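Local atomic coordinates of thiosulfate sulfurtransferase (Pseudomonas aeruginosa, PDB entry 1YT8), a protein that probably transfers sulfur from thiosulfate to cyanide, as a sulfurtransferase whose single chain carries four rhodanese-like domains. Residues Leu48-Leu51 against Glu52-His56; Arg153-Asp156 against Glu157-Thr160; Ser338-Trp341 against Leu342-Gly346; Gln419-Gln422 against Ala423-Leu427; Gln505-Leu508 against Asp509-Gly513. One frame throughout, in Å; residues are numbered along the deposited sequence.

Contact 1: Leu48-Leu51 against Glu52-His56; sequences LSRL and ELEIH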
loop_
_atom_site.group_PDB
_atom_site.type_symbol
_atom_site.label_atom_id
_atom_site.label_comp_id
_atom_site.label_asym_id
_atom_site.label_seq_id
_atom_site.Cartn_x
_atom_site.Cartn_y
_atom_site.Cartn_z
ATOM N N LEU A 48 -14.290 -5.191 4.000
ATOM C CA LEU A 48 -15.470 -4.679 4.679
ATOM C C LEU A 48 -15.079 -4.333 6.116
ATOM O O LEU A 48 -15.546 -3.345 6.677
ATOM C CB LEU A 48 -16.577 -5.739 4.689
ATOM C CG LEU A 48 -17.867 -5.379 5.436
ATOM C CD1 LEU A 48 -18.627 -4.298 4.680
ATOM C CD2 LEU A 48 -18.726 -6.628 5.582
ATOM N N SER A 49 -14.204 -5.148 6.695
ATOM C CA SER A 49 -13.744 -4.945 8.070
ATOM C C SER A 49 -13.216 -3.546 8.386
ATOM O O SER A 49 -13.361 -3.071 9.518
ATOM C CB SER A 49 -12.673 -5.979 8.425
ATOM O OG SER A 49 -13.226 -7.278 8.495
ATOM N N ARG A 50 -12.596 -2.887 7.409
ATOM C CA ARG A 50 -12.067 -1.543 7.632
ATOM C C ARG A 50 -12.534 -0.520 6.594
ATOM O O ARG A 50 -11.895 0.516 6.389
ATOM C CB ARG A 50 -10.531 -1.574 7.694
ATOM C CG ARG A 50 -9.819 -2.170 6.478
ATOM C CD ARG A 50 -8.304 -2.010 6.637
ATOM N NE ARG A 50 -7.523 -2.554 5.522
ATOM C CZ ARG A 50 -7.211 -3.840 5.365
ATOM N NH1 ARG A 50 -7.613 -4.746 6.249
ATOM N NH2 ARG A 50 -6.475 -4.223 4.328
ATOM N N LEU A 51 -13.661 -0.815 5.957
ATOM C CA LEU A 51 -14.242 0.054 4.937
ATOM C C LEU A 51 -14.364 1.519 5.368
ATOM O O LEU A 51 -13.886 2.417 4.679
ATOM C CB LEU A 51 -15.624 -0.480 4.538
ATOM C CG LEU A 51 -16.446 0.299 3.504
ATOM C CD1 LEU A 51 -15.753 0.257 2.157
ATOM C CD2 LEU A 51 -17.836 -0.306 3.391
ATOM N N GLU A 52 -14.993 1.757 6.514
ATOM C CA GLU A 52 -15.192 3.121 7.002
ATOM C C GLU A 52 -13.922 3.900 7.328
ATOM O O GLU A 52 -13.922 5.127 7.290
ATOM C CB GLU A 52 -16.098 3.112 8.239
ATOM C CG GLU A 52 -17.483 2.541 7.985
ATOM C CD GLU A 52 -17.598 1.074 8.354
ATOM O OE1 GLU A 52 -16.605 0.328 8.199
ATOM O OE2 GLU A 52 -18.696 0.665 8.789
ATOM N N LEU A 53 -12.846 3.193 7.644
ATOM C CA LEU A 53 -11.589 3.839 8.001
ATOM C C LEU A 53 -10.780 4.368 6.817
ATOM O O LEU A 53 -9.931 5.243 6.989
ATOM C CB LEU A 53 -10.710 2.868 8.794
ATOM C CG LEU A 53 -11.261 2.258 10.085
ATOM C CD1 LEU A 53 -10.261 1.243 10.629
ATOM C CD2 LEU A 53 -11.524 3.347 11.106
ATOM N N GLU A 54 -11.046 3.854 5.621
ATOM C CA GLU A 54 -10.272 4.274 4.453
ATOM C C GLU A 54 -11.043 4.799 3.250
ATOM O O GLU A 54 -10.459 5.451 2.384
ATOM C CB GLU A 54 -9.394 3.109 3.980
ATOM C CG GLU A 54 -8.397 2.611 5.010
ATOM C CD GLU A 54 -7.545 1.459 4.493
ATOM O OE1 GLU A 54 -7.660 1.111 3.298
ATOM O OE2 GLU A 54 -6.755 0.904 5.282
ATOM N N ILE A 55 -12.341 4.526 3.188
ATOM C CA ILE A 55 -13.135 4.939 2.036
ATOM C C ILE A 55 -13.069 6.422 1.667
ATOM O O ILE A 55 -12.937 6.757 0.490
ATOM C CB ILE A 55 -14.617 4.502 2.200
ATOM C CG1 ILE A 55 -15.350 4.636 0.863
ATOM C CG2 ILE A 55 -15.302 5.326 3.290
ATOM C CD1 ILE A 55 -14.872 3.651 -0.203
ATOM N N HIS A 56 -13.134 7.315 2.651
ATOM C CA HIS A 56 -13.097 8.741 2.339
ATOM C C HIS A 56 -11.764 9.218 1.778
ATOM O O HIS A 56 -11.701 10.258 1.123
ATOM C CB HIS A 56 -13.479 9.575 3.564
ATOM C CG HIS A 56 -14.925 9.463 3.932
ATOM N ND1 HIS A 56 -15.903 9.180 3.004
ATOM C CD2 HIS A 56 -15.562 9.619 5.116
ATOM C CE1 HIS A 56 -17.082 9.166 3.599
ATOM N NE2 HIS A 56 -16.904 9.430 4.881
HETATM O O HOH W 1 -17.872 -2.069 6.970
#
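Leu-51 O ties the chain to the residues one turn on, accepting Ile-55 N at 3.0 Å almost in line with its C=O bond (172° at the oxygen) and Glu-54 N weakly at 3.3 Å, while Leu-53 N makes a weak bond to Arg-50 O. On one flank of this turn Arg-50 and Glu-54 form a salt bridge. The first torsion of Arg-50 (chi1 56°) sets CG between the backbone N and the carbonyl carbon, and from there the chain runs extended to NE. Glu-54 OE2 stands at the edge of the guanidinium, near its plane, 3.6 Å from Arg-50 NE; the two flat groups are turned 57° against each other, and Glu-54 OE1 has a second cation in Arg-58. Nearer the backbone, Leu-53 CD1 packs on Arg-50 CB at 4.1 Å. Elsewhere on the turn Leu-51 CD1 meets Ile-55 CD1 at 4.2 Å, and Leu-53 also leans on helix 441-454. Glu-52, bent at chi2, curls back toward the loop, where one water donates to both Leu-48 O (2.7 Å) and Glu-52 OE1 (3.0 Å). Glu-52 OE1 also pairs with Arg-417. For a buried acid, this water and cation together would be expected to favour the ionised form, and the charge pair links the opening of helix 51-58 to a distant part of the chain.

Contact 2: Arg153-Asp156 against Glu157-Thr160; sequences RRFD and EYQT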
loop_
_atom_site.group_PDB
_atom_site.type_symbol
_atom_site.label_atom_id
_atom_site.label_comp_id
_atom_site.label_asym_id
_atom_site.label_seq_id
_atom_site.Cartn_x
_atom_site.Cartn_y
_atom_site.Cartn_z
ATOM N N ARG A 153 13.672 -0.362 -1.293
ATOM C CA ARG A 153 12.486 -0.608 -0.476
ATOM C C ARG A 153 12.373 0.382 0.682
ATOM O O ARG A 153 13.178 1.305 0.808
ATOM C CB ARG A 153 12.538 -2.029 0.095
ATOM C CG ARG A 153 12.656 -3.130 -0.956
ATOM C CD ARG A 153 12.893 -4.470 -0.282
ATOM N NE ARG A 153 14.221 -4.542 0.328
ATOM C CZ ARG A 153 14.550 -5.399 1.292
ATOM N NH1 ARG A 153 13.648 -6.256 1.762
ATOM N NH2 ARG A 153 15.780 -5.400 1.787
ATOM N N ARG A 154 11.360 0.192 1.524
ATOM C CA ARG A 154 11.191 1.053 2.694
ATOM C C ARG A 154 12.343 0.727 3.637
ATOM O O ARG A 154 12.871 -0.378 3.608
ATOM C CB ARG A 154 9.878 0.754 3.424
ATOM C CG ARG A 154 8.609 1.083 2.660
ATOM C CD ARG A 154 7.411 1.022 3.611
ATOM N NE ARG A 154 7.373 -0.237 4.351
ATOM C CZ ARG A 154 6.769 -1.344 3.929
ATOM N NH1 ARG A 154 6.137 -1.361 2.763
ATOM N NH2 ARG A 154 6.812 -2.444 4.668
ATOM N N PHE A 155 12.716 1.675 4.488
ATOM C CA PHE A 155 13.814 1.444 5.420
ATOM C C PHE A 155 13.564 0.238 6.334
ATOM O O PHE A 155 14.497 -0.503 6.648
ATOM C CB PHE A 155 14.059 2.689 6.276
ATOM C CG PHE A 155 15.289 2.594 7.137
ATOM C CD1 PHE A 155 16.556 2.539 6.558
ATOM C CD2 PHE A 155 15.181 2.530 8.522
ATOM C CE1 PHE A 155 17.697 2.417 7.345
ATOM C CE2 PHE A 155 16.313 2.409 9.321
ATOM C CZ PHE A 155 17.577 2.350 8.732
ATOM N N ASP A 156 12.320 0.031 6.764
ATOM C CA ASP A 156 12.036 -1.110 7.639
ATOM C C ASP A 156 12.245 -2.452 6.935
ATOM O O ASP A 156 12.599 -3.449 7.570
ATOM C CB ASP A 156 10.614 -1.034 8.213
ATOM C CG ASP A 156 9.540 -1.060 7.142
ATOM O OD1 ASP A 156 9.315 -0.017 6.496
ATOM O OD2 ASP A 156 8.920 -2.124 6.948
ATOM N N GLU A 157 12.025 -2.487 5.624
ATOM C CA GLU A 157 12.231 -3.722 4.872
ATOM C C GLU A 157 13.726 -3.987 4.801
ATOM O O GLU A 157 14.186 -5.114 5.010
ATOM C CB GLU A 157 11.668 -3.592 3.460
ATOM C CG GLU A 157 10.153 -3.607 3.390
ATOM C CD GLU A 157 9.648 -3.372 1.982
ATOM O OE1 GLU A 157 9.582 -2.196 1.567
ATOM O OE2 GLU A 157 9.333 -4.363 1.289
ATOM N N TYR A 158 14.479 -2.934 4.498
ATOM C CA TYR A 158 15.933 -3.010 4.404
ATOM C C TYR A 158 16.514 -3.491 5.733
ATOM O O TYR A 158 17.469 -4.267 5.762
ATOM C CB TYR A 158 16.486 -1.626 4.036
ATOM C CG TYR A 158 17.959 -1.425 4.312
ATOM C CD1 TYR A 158 18.933 -1.866 3.411
ATOM C CD2 TYR A 158 18.380 -0.805 5.487
ATOM C CE1 TYR A 158 20.297 -1.688 3.682
ATOM C CE2 TYR A 158 19.731 -0.625 5.768
ATOM C CZ TYR A 158 20.682 -1.068 4.866
ATOM O OH TYR A 158 22.017 -0.902 5.167
ATOM N N GLN A 159 15.939 -3.032 6.838
ATOM C CA GLN A 159 16.428 -3.452 8.143
ATOM C C GLN A 159 16.090 -4.908 8.453
ATOM O O GLN A 159 16.777 -5.554 9.252
ATOM C CB GLN A 159 15.876 -2.547 9.246
ATOM C CG GLN A 159 16.494 -1.168 9.265
ATOM C CD GLN A 159 16.579 -0.609 10.670
ATOM O OE1 GLN A 159 15.561 -0.348 11.310
ATOM N NE2 GLN A 159 17.800 -0.436 11.163
ATOM N N THR A 160 15.046 -5.437 7.825
ATOM C CA THR A 160 14.678 -6.827 8.073
ATOM C C THR A 160 15.744 -7.763 7.494
ATOM O O THR A 160 16.185 -8.705 8.154
ATOM C CB THR A 160 13.293 -7.140 7.488
ATOM O OG1 THR A 160 12.321 -6.306 8.132
ATOM C CG2 THR A 160 12.924 -8.598 7.726
HETATM O O HOH W 2 10.823 -6.670 1.736
#
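The Arg-154 guanidinium carries Glu-157 OE1 over the centre of one face, 3.7 Å above its plane, and Asp-156 at its edge. Its plane and the Glu-157 carboxylate are stacked 15° apart; no N-H points at OE1, so this long salt bridge acts through charge alone, whereas the edge makes directed bonds: NE to Asp-156 OD1 (2.9 Å) and NH2 to Asp-156 OD2 (3.1 Å), a side-on grip using the syn lone pair of each oxygen. Asp-156 meets that edge with its first torsion (chi1 61°) setting CG between the backbone N and the carbonyl carbon. Glu-157 OE1 also accepts the N-H of the N-cap residue, Arg-154 N, at 3.0 Å and 163°; its salt bridge to Arg-198 lies beyond. The Arg-153 guanidinium lays one face on the Glu-157 and Tyr-158 backbone, has a water in its plane that donates to Glu-157 OE2, and uses NH2 to bond Met-161 O and pair with Asp-151. Over a face of the Phe-155 ring sits Gln-159 CG, 3.9 Å from the centroid in a CH-pi contact. Tyr-158 CD2 approaches Phe-155 CE1 obliquely at 3.8 Å. Thr-160 OG1 donates to Asp-156 O (2.9 Å). Arg-153 touches Cys-193 and Ala-194 of the sulfite pocket, to which Arg-198 belongs. The segment opens helix 155-160 of a beta-alpha-beta unit, Arg-153 and Arg-154 leading in from strand 147-151, with Phe-155 and Tyr-158 resting on Ser-168 of strand 167-168.

Contact 3: Ser338-Trp341 against Leu342-Gly346; sequences SASW and LAQMG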
loop_
_atom_site.group_PDB
_atom_site.type_symbol
_atom_site.label_atom_id
_atom_site.label_comp_id
_atom_site.label_asym_id
_atom_site.label_seq_id
_atom_site.Cartn_x
_atom_site.Cartn_y
_atom_site.Cartn_z
ATOM N N SER A 338 8.683 10.175 -9.823
ATOM C CA SER A 338 7.529 9.360 -9.461
ATOM C C SER A 338 6.382 9.580 -10.440
ATOM O O SER A 338 5.696 8.633 -10.834
ATOM C CB SER A 338 7.072 9.685 -8.034
ATOM O OG SER A 338 8.071 9.333 -7.089
ATOM N N ALA A 339 6.175 10.836 -10.828
ATOM C CA ALA A 339 5.116 11.178 -11.776
ATOM C C ALA A 339 5.372 10.527 -13.136
ATOM O O ALA A 339 4.441 10.048 -13.786
ATOM C CB ALA A 339 5.018 12.694 -11.929
ATOM N N SER A 340 6.631 10.493 -13.568
ATOM C CA SER A 340 6.938 9.890 -14.863
ATOM C C SER A 340 6.508 8.422 -14.884
ATOM O O SER A 340 6.025 7.926 -15.900
ATOM C CB SER A 340 8.436 10.021 -15.200
ATOM O OG SER A 340 9.248 9.144 -14.440
ATOM N N TRP A 341 6.671 7.730 -13.758
ATOM C CA TRP A 341 6.275 6.328 -13.678
ATOM C C TRP A 341 4.752 6.178 -13.635
ATOM O O TRP A 341 4.185 5.307 -14.297
ATOM C CB TRP A 341 6.923 5.667 -12.451
ATOM C CG TRP A 341 8.400 5.460 -12.631
ATOM C CD1 TRP A 341 9.401 5.903 -11.812
ATOM C CD2 TRP A 341 9.039 4.787 -13.722
ATOM N NE1 TRP A 341 10.630 5.547 -12.332
ATOM C CE2 TRP A 341 10.433 4.861 -13.503
ATOM C CE3 TRP A 341 8.567 4.126 -14.869
ATOM C CZ2 TRP A 341 11.363 4.298 -14.388
ATOM C CZ3 TRP A 341 9.492 3.568 -15.751
ATOM C CH2 TRP A 341 10.874 3.658 -15.504
ATOM N N LEU A 342 4.087 7.031 -12.860
ATOM C CA LEU A 342 2.628 6.987 -12.765
ATOM C C LEU A 342 1.998 7.295 -14.131
ATOM O O LEU A 342 0.963 6.732 -14.496
ATOM C CB LEU A 342 2.150 7.990 -11.702
ATOM C CG LEU A 342 2.528 7.600 -10.265
ATOM C CD1 LEU A 342 2.416 8.799 -9.332
ATOM C CD2 LEU A 342 1.634 6.462 -9.803
ATOM N N ALA A 343 2.632 8.188 -14.888
ATOM C CA ALA A 343 2.143 8.548 -16.216
ATOM C C ALA A 343 2.238 7.332 -17.139
ATOM O O ALA A 343 1.326 7.057 -17.925
ATOM C CB ALA A 343 2.971 9.703 -16.779
ATOM N N GLN A 344 3.341 6.600 -17.029
ATOM C CA GLN A 344 3.559 5.417 -17.849
ATOM C C GLN A 344 2.606 4.296 -17.459
ATOM O O GLN A 344 2.340 3.386 -18.245
ATOM C CB GLN A 344 5.026 4.982 -17.745
ATOM C CG GLN A 344 5.956 5.959 -18.479
ATOM C CD GLN A 344 7.433 5.706 -18.242
ATOM O OE1 GLN A 344 8.023 4.788 -18.808
ATOM N NE2 GLN A 344 8.038 6.532 -17.403
HETATM N N MSE A 345 2.076 4.375 -16.245
HETATM C CA MSE A 345 1.115 3.386 -15.785
HETATM C C MSE A 345 -0.297 3.874 -16.110
HETATM O O MSE A 345 -1.284 3.387 -15.555
HETATM C CB MSE A 345 1.276 3.124 -14.284
HETATM C CG MSE A 345 2.476 2.244 -13.962
HETATM SE SE MSE A 345 2.489 1.615 -12.117
HETATM C CE MSE A 345 3.041 3.242 -11.274
ATOM N N GLY A 346 -0.368 4.852 -17.013
ATOM C CA GLY A 346 -1.641 5.389 -17.470
ATOM C C GLY A 346 -2.361 6.430 -16.636
ATOM O O GLY A 346 -3.499 6.781 -16.950
HETATM O O HOH W 3 10.569 7.119 -15.852
#
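Ser-340 O is gripped twice by Gln-344, through its backbone N at 3.2 Å and its side-chain NE2 at 2.9 Å. The two donors come from opposite faces of the carbonyl plane, NE2 standing 68° out of it and so not on a lone pair. With CG beside the backbone N (chi1 -71°) and an extended chain beyond, the amide of Gln-344 runs back along the helix beside the Trp-341 ring, the planes 23° apart, and NE2 lies 3.5 Å from Trp-341 CE3. A water accepts from Gln-344 NE2 (3.0 Å), donates to Ser-340 OG (itself bonded to Met-337 O) and sits over the centre of the Trp-341 ring. Ile-529 N bonds Gln-344 OE1, and Ser-205 holds Trp-341 NE1. Leu-342 and Ser-338 pack on strand 324-328. Gly-346, with positive phi, is the C-prime residue of a Schellman motif that ends the helix. Both ends of the buried Gln-344 amide are satisfied, which fixes its orientation and makes it a polar link between this helix and the C-terminal tail.

Contact 4: Gln419-Gln422 against Ala423-Leu427; sequences QLKQ and ALERL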
loop_
_atom_site.group_PDB
_atom_site.type_symbol
_atom_site.label_atom_id
_atom_site.label_comp_id
_atom_site.label_asym_id
_atom_site.label_seq_id
_atom_site.Cartn_x
_atom_site.Cartn_y
_atom_site.Cartn_z
ATOM N N GLN A 419 -16.665 -11.272 9.956
ATOM C CA GLN A 419 -17.207 -12.586 10.289
ATOM C C GLN A 419 -17.644 -12.656 11.751
ATOM O O GLN A 419 -17.430 -13.665 12.428
ATOM C CB GLN A 419 -16.154 -13.668 10.007
ATOM C CG GLN A 419 -15.757 -13.767 8.538
ATOM C CD GLN A 419 -14.801 -14.911 8.251
ATOM O OE1 GLN A 419 -14.741 -15.893 8.996
ATOM N NE2 GLN A 419 -14.063 -14.801 7.152
ATOM N N LEU A 420 -18.277 -11.588 12.227
ATOM C CA LEU A 420 -18.725 -11.525 13.611
ATOM C C LEU A 420 -19.796 -12.545 13.989
ATOM O O LEU A 420 -19.785 -13.067 15.104
ATOM C CB LEU A 420 -19.219 -10.114 13.941
ATOM C CG LEU A 420 -18.138 -9.065 14.220
ATOM C CD1 LEU A 420 -18.775 -7.693 14.352
ATOM C CD2 LEU A 420 -17.386 -9.432 15.501
ATOM N N LYS A 421 -20.722 -12.829 13.080
ATOM C CA LYS A 421 -21.776 -13.788 13.390
ATOM C C LYS A 421 -21.157 -15.117 13.800
ATOM O O LYS A 421 -21.475 -15.671 14.856
ATOM C CB LYS A 421 -22.693 -13.998 12.183
ATOM C CG LYS A 421 -23.844 -14.960 12.451
ATOM C CD LYS A 421 -24.734 -15.108 11.226
ATOM C CE LYS A 421 -25.943 -15.992 11.514
ATOM N NZ LYS A 421 -25.553 -17.387 11.865
ATOM N N GLN A 422 -20.257 -15.616 12.961
ATOM C CA GLN A 422 -19.587 -16.880 13.229
ATOM C C GLN A 422 -18.741 -16.827 14.500
ATOM O O GLN A 422 -18.741 -17.767 15.293
ATOM C CB GLN A 422 -18.704 -17.260 12.040
ATOM C CG GLN A 422 -18.013 -18.603 12.197
ATOM C CD GLN A 422 -17.084 -18.923 11.040
ATOM O OE1 GLN A 422 -16.144 -18.176 10.753
ATOM N NE2 GLN A 422 -17.343 -20.037 10.369
ATOM N N ALA A 423 -18.021 -15.727 14.697
ATOM C CA ALA A 423 -17.169 -15.590 15.873
ATOM C C ALA A 423 -17.968 -15.636 17.169
ATOM O O ALA A 423 -17.588 -16.323 18.119
ATOM C CB ALA A 423 -16.384 -14.294 15.800
ATOM N N LEU A 424 -19.070 -14.895 17.206
ATOM C CA LEU A 424 -19.912 -14.849 18.392
ATOM C C LEU A 424 -20.520 -16.214 18.699
ATOM O O LEU A 424 -20.638 -16.596 19.863
ATOM C CB LEU A 424 -21.010 -13.795 18.216
ATOM C CG LEU A 424 -20.513 -12.352 18.098
ATOM C CD1 LEU A 424 -21.687 -11.416 17.854
ATOM C CD2 LEU A 424 -19.776 -11.959 19.369
ATOM N N GLU A 425 -20.905 -16.946 17.657
ATOM C CA GLU A 425 -21.474 -18.273 17.844
ATOM C C GLU A 425 -20.421 -19.165 18.494
ATOM O O GLU A 425 -20.707 -19.863 19.467
ATOM C CB GLU A 425 -21.904 -18.879 16.504
ATOM C CG GLU A 425 -22.990 -18.097 15.792
ATOM C CD GLU A 425 -23.429 -18.750 14.493
ATOM O OE1 GLU A 425 -22.557 -19.236 13.739
ATOM O OE2 GLU A 425 -24.646 -18.764 14.216
ATOM N N ARG A 426 -19.201 -19.129 17.959
ATOM C CA ARG A 426 -18.102 -19.935 18.494
ATOM C C ARG A 426 -17.770 -19.622 19.951
ATOM O O ARG A 426 -17.544 -20.530 20.753
ATOM C CB ARG A 426 -16.835 -19.742 17.647
ATOM C CG ARG A 426 -16.855 -20.481 16.323
ATOM C CD ARG A 426 -15.624 -20.160 15.476
ATOM N NE ARG A 426 -15.620 -20.949 14.247
ATOM C CZ ARG A 426 -14.815 -20.733 13.212
ATOM N NH1 ARG A 426 -13.934 -19.742 13.241
ATOM N NH2 ARG A 426 -14.881 -21.525 12.149
ATOM N N LEU A 427 -17.737 -18.338 20.288
ATOM C CA LEU A 427 -17.406 -17.912 21.641
ATOM C C LEU A 427 -18.499 -18.206 22.665
ATOM O O LEU A 427 -18.276 -18.087 23.874
ATOM C CB LEU A 427 -17.061 -16.424 21.633
ATOM C CG LEU A 427 -15.776 -16.128 20.849
ATOM C CD1 LEU A 427 -15.617 -14.636 20.621
ATOM C CD2 LEU A 427 -14.581 -16.690 21.615
HETATM O O HOH W 4 -20.067 -20.522 14.082
#
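Lys-421 NZ reaches Glu-425 OE2 at 2.9 Å, a hydrogen-bonded salt bridge one turn apart in which the ammonium comes from above the carboxylate, 50° out of its plane. The lysine chain is extended as far as CE, then bends at its last torsion (chi4 -63°), swinging NZ back to the glutamate. One residue along, Gln-422 and Arg-426, themselves a turn apart, run side by side: the amide lies flat over one face of the guanidinium, Gln-422 CD 3.5 Å above its centre, the planes 14° apart. A water donates to Glu-425 OE1 at 2.8 Å and, at a longer 3.3 Å, to Gln-422 O. The backbone supplies the spacing, with Glu-425 N bonded to Lys-421 O and Arg-426 N to Gln-422 O. Farther out, Ala-483 O weakly accepts Arg-426 NH1. The reverse side of this amphipathic helix is apolar: Leu-420 and Leu-424 lie against helix 441-454, and Leu-424 also rests on Leu-396 of strand 393-397, between strands 432-436 and 413-414 in the parallel sheet.

Contact 5: Gln505-Leu508 against Asp509-Gly513; sequences QGYL and DWEFG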
loop_
_atom_site.group_PDB
_atom_site.type_symbol
_atom_site.label_atom_id
_atom_site.label_comp_id
_atom_site.label_asym_id
_atom_site.label_seq_id
_atom_site.Cartn_x
_atom_site.Cartn_y
_atom_site.Cartn_z
ATOM N N GLN A 505 10.460 -18.809 -4.944
ATOM C CA GLN A 505 10.684 -19.063 -6.363
ATOM C C GLN A 505 9.345 -18.939 -7.086
ATOM O O GLN A 505 9.276 -18.457 -8.218
ATOM C CB GLN A 505 11.257 -20.467 -6.582
ATOM C CG GLN A 505 11.464 -20.829 -8.052
ATOM C CD GLN A 505 12.441 -19.902 -8.755
ATOM O OE1 GLN A 505 13.584 -19.752 -8.328
ATOM N NE2 GLN A 505 11.998 -19.279 -9.844
ATOM N N GLY A 506 8.281 -19.376 -6.418
ATOM C CA GLY A 506 6.957 -19.303 -7.012
ATOM C C GLY A 506 6.554 -17.868 -7.286
ATOM O O GLY A 506 5.835 -17.584 -8.245
ATOM N N TYR A 507 7.018 -16.959 -6.433
ATOM C CA TYR A 507 6.720 -15.541 -6.586
ATOM C C TYR A 507 7.391 -15.027 -7.860
ATOM O O TYR A 507 6.791 -14.281 -8.635
ATOM C CB TYR A 507 7.234 -14.755 -5.378
ATOM C CG TYR A 507 6.893 -13.285 -5.431
ATOM C CD1 TYR A 507 5.576 -12.850 -5.265
ATOM C CD2 TYR A 507 7.877 -12.330 -5.683
ATOM C CE1 TYR A 507 5.250 -11.498 -5.352
ATOM C CE2 TYR A 507 7.560 -10.976 -5.773
ATOM C CZ TYR A 507 6.247 -10.569 -5.607
ATOM O OH TYR A 507 5.929 -9.234 -5.698
ATOM N N LEU A 508 8.639 -15.431 -8.074
ATOM C CA LEU A 508 9.370 -15.019 -9.269
ATOM C C LEU A 508 8.699 -15.576 -10.523
ATOM O O LEU A 508 8.562 -14.875 -11.531
ATOM C CB LEU A 508 10.820 -15.509 -9.199
ATOM C CG LEU A 508 11.678 -14.991 -8.039
ATOM C CD1 LEU A 508 13.065 -15.614 -8.131
ATOM C CD2 LEU A 508 11.770 -13.463 -8.084
ATOM N N ASP A 509 8.282 -16.838 -10.458
ATOM C CA ASP A 509 7.623 -17.469 -11.595
ATOM C C ASP A 509 6.333 -16.730 -11.918
ATOM O O ASP A 509 5.974 -16.573 -13.084
ATOM C CB ASP A 509 7.303 -18.939 -11.308
ATOM C CG ASP A 509 8.546 -19.786 -11.117
ATOM O OD1 ASP A 509 9.591 -19.468 -11.715
ATOM O OD2 ASP A 509 8.469 -20.786 -10.372
ATOM N N TRP A 510 5.630 -16.283 -10.880
ATOM C CA TRP A 510 4.391 -15.548 -11.079
ATOM C C TRP A 510 4.674 -14.243 -11.828
ATOM O O TRP A 510 3.979 -13.909 -12.788
ATOM C CB TRP A 510 3.723 -15.250 -9.732
ATOM C CG TRP A 510 2.627 -14.231 -9.827
ATOM C CD1 TRP A 510 1.401 -14.388 -10.410
ATOM C CD2 TRP A 510 2.684 -12.877 -9.366
ATOM N NE1 TRP A 510 0.691 -13.213 -10.343
ATOM C CE2 TRP A 510 1.455 -12.268 -9.706
ATOM C CE3 TRP A 510 3.656 -12.119 -8.698
ATOM C CZ2 TRP A 510 1.171 -10.933 -9.405
ATOM C CZ3 TRP A 510 3.375 -10.788 -8.397
ATOM C CH2 TRP A 510 2.139 -10.210 -8.751
ATOM N N GLU A 511 5.698 -13.509 -11.404
ATOM C CA GLU A 511 6.025 -12.252 -12.071
ATOM C C GLU A 511 6.446 -12.488 -13.521
ATOM O O GLU A 511 6.182 -11.659 -14.393
ATOM C CB GLU A 511 7.117 -11.495 -11.298
ATOM C CG GLU A 511 6.660 -11.063 -9.902
ATOM C CD GLU A 511 7.627 -10.120 -9.201
ATOM O OE1 GLU A 511 8.842 -10.406 -9.173
ATOM O OE2 GLU A 511 7.164 -9.094 -8.659
ATOM N N PHE A 512 7.074 -13.632 -13.777
ATOM C CA PHE A 512 7.523 -13.995 -15.122
ATOM C C PHE A 512 6.357 -14.079 -16.111
ATOM O O PHE A 512 6.541 -13.915 -17.320
ATOM C CB PHE A 512 8.241 -15.348 -15.079
ATOM C CG PHE A 512 8.831 -15.777 -16.403
ATOM C CD1 PHE A 512 10.027 -15.232 -16.860
ATOM C CD2 PHE A 512 8.186 -16.730 -17.191
ATOM C CE1 PHE A 512 10.578 -15.631 -18.085
ATOM C CE2 PHE A 512 8.726 -17.135 -18.417
ATOM C CZ PHE A 512 9.925 -16.583 -18.863
ATOM N N GLY A 513 5.155 -14.337 -15.603
ATOM C CA GLY A 513 4.008 -14.449 -16.488
ATOM C C GLY A 513 3.089 -13.241 -16.554
ATOM O O GLY A 513 2.065 -13.284 -17.239
#
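Tyr-507 and Trp-510 both hold CG anti to the backbone N (chi1 -177° for the tyrosine), and this brings their rings together on one flank of helix 501-512. The setting is a plain alpha-helix with i to i+4 bonds, among them Glu-511 N to Tyr-507 O at 3.1 Å and Trp-510 N to Gly-506 O at 2.9 Å. The aromatic pair is oblique, planes 39° apart, and touches through Tyr-507 CE1 and Trp-510 CZ3 at 3.6 Å. Glu-511, extended beyond CG, crosses the CE2 side of the tyrosine ring, its carboxylate turned 40° from the ring plane: OE2 comes 3.5 Å from Tyr-507 CE2 and 3.2 Å from Tyr-507 OH, whose clear polar partner is Lys-117 NZ on helix 114-127. The second oxygen, Glu-511 OE1, is buried with no polar partner in the model, which may favour the protonated acid. Leu-508 packs on Ile-223 and Leu-227 of helix 221-227, and Tyr-507 shares Ile-223. Gln-505 bends at chi2, turning its amide along the helix, and its NE2 donates at 3.1 Å to Asp-509 OD1, which lies in the plane of the Gln-505 amide, while NE2 comes to the carboxylate from above its plane.

In the fold
Contacts 1 to 4 follow one another along the chain, each in a different rhodanese-like range with its own parallel sheet of strand order 1-5-4-2-3; contact 5 comes last, on helix 501-512. Contacts 1 and 4 have centres 21 Å apart and nearest atoms about 5 Å apart, and helix 441-454 packs against both. Contacts 3 and 4 are the most distant pair, centres 44 Å apart. Helix 197-208, which begins in the sulfite pocket beside contact 2, covers Trp-341 of contact 3, while contact 5 touches Arg-196 of that pocket through Glu-511. Ranges far apart in sequence, such as those of contacts 1 and 4, therefore meet in space through shared helices, and helix 501-512, late in the chain, adds to these links.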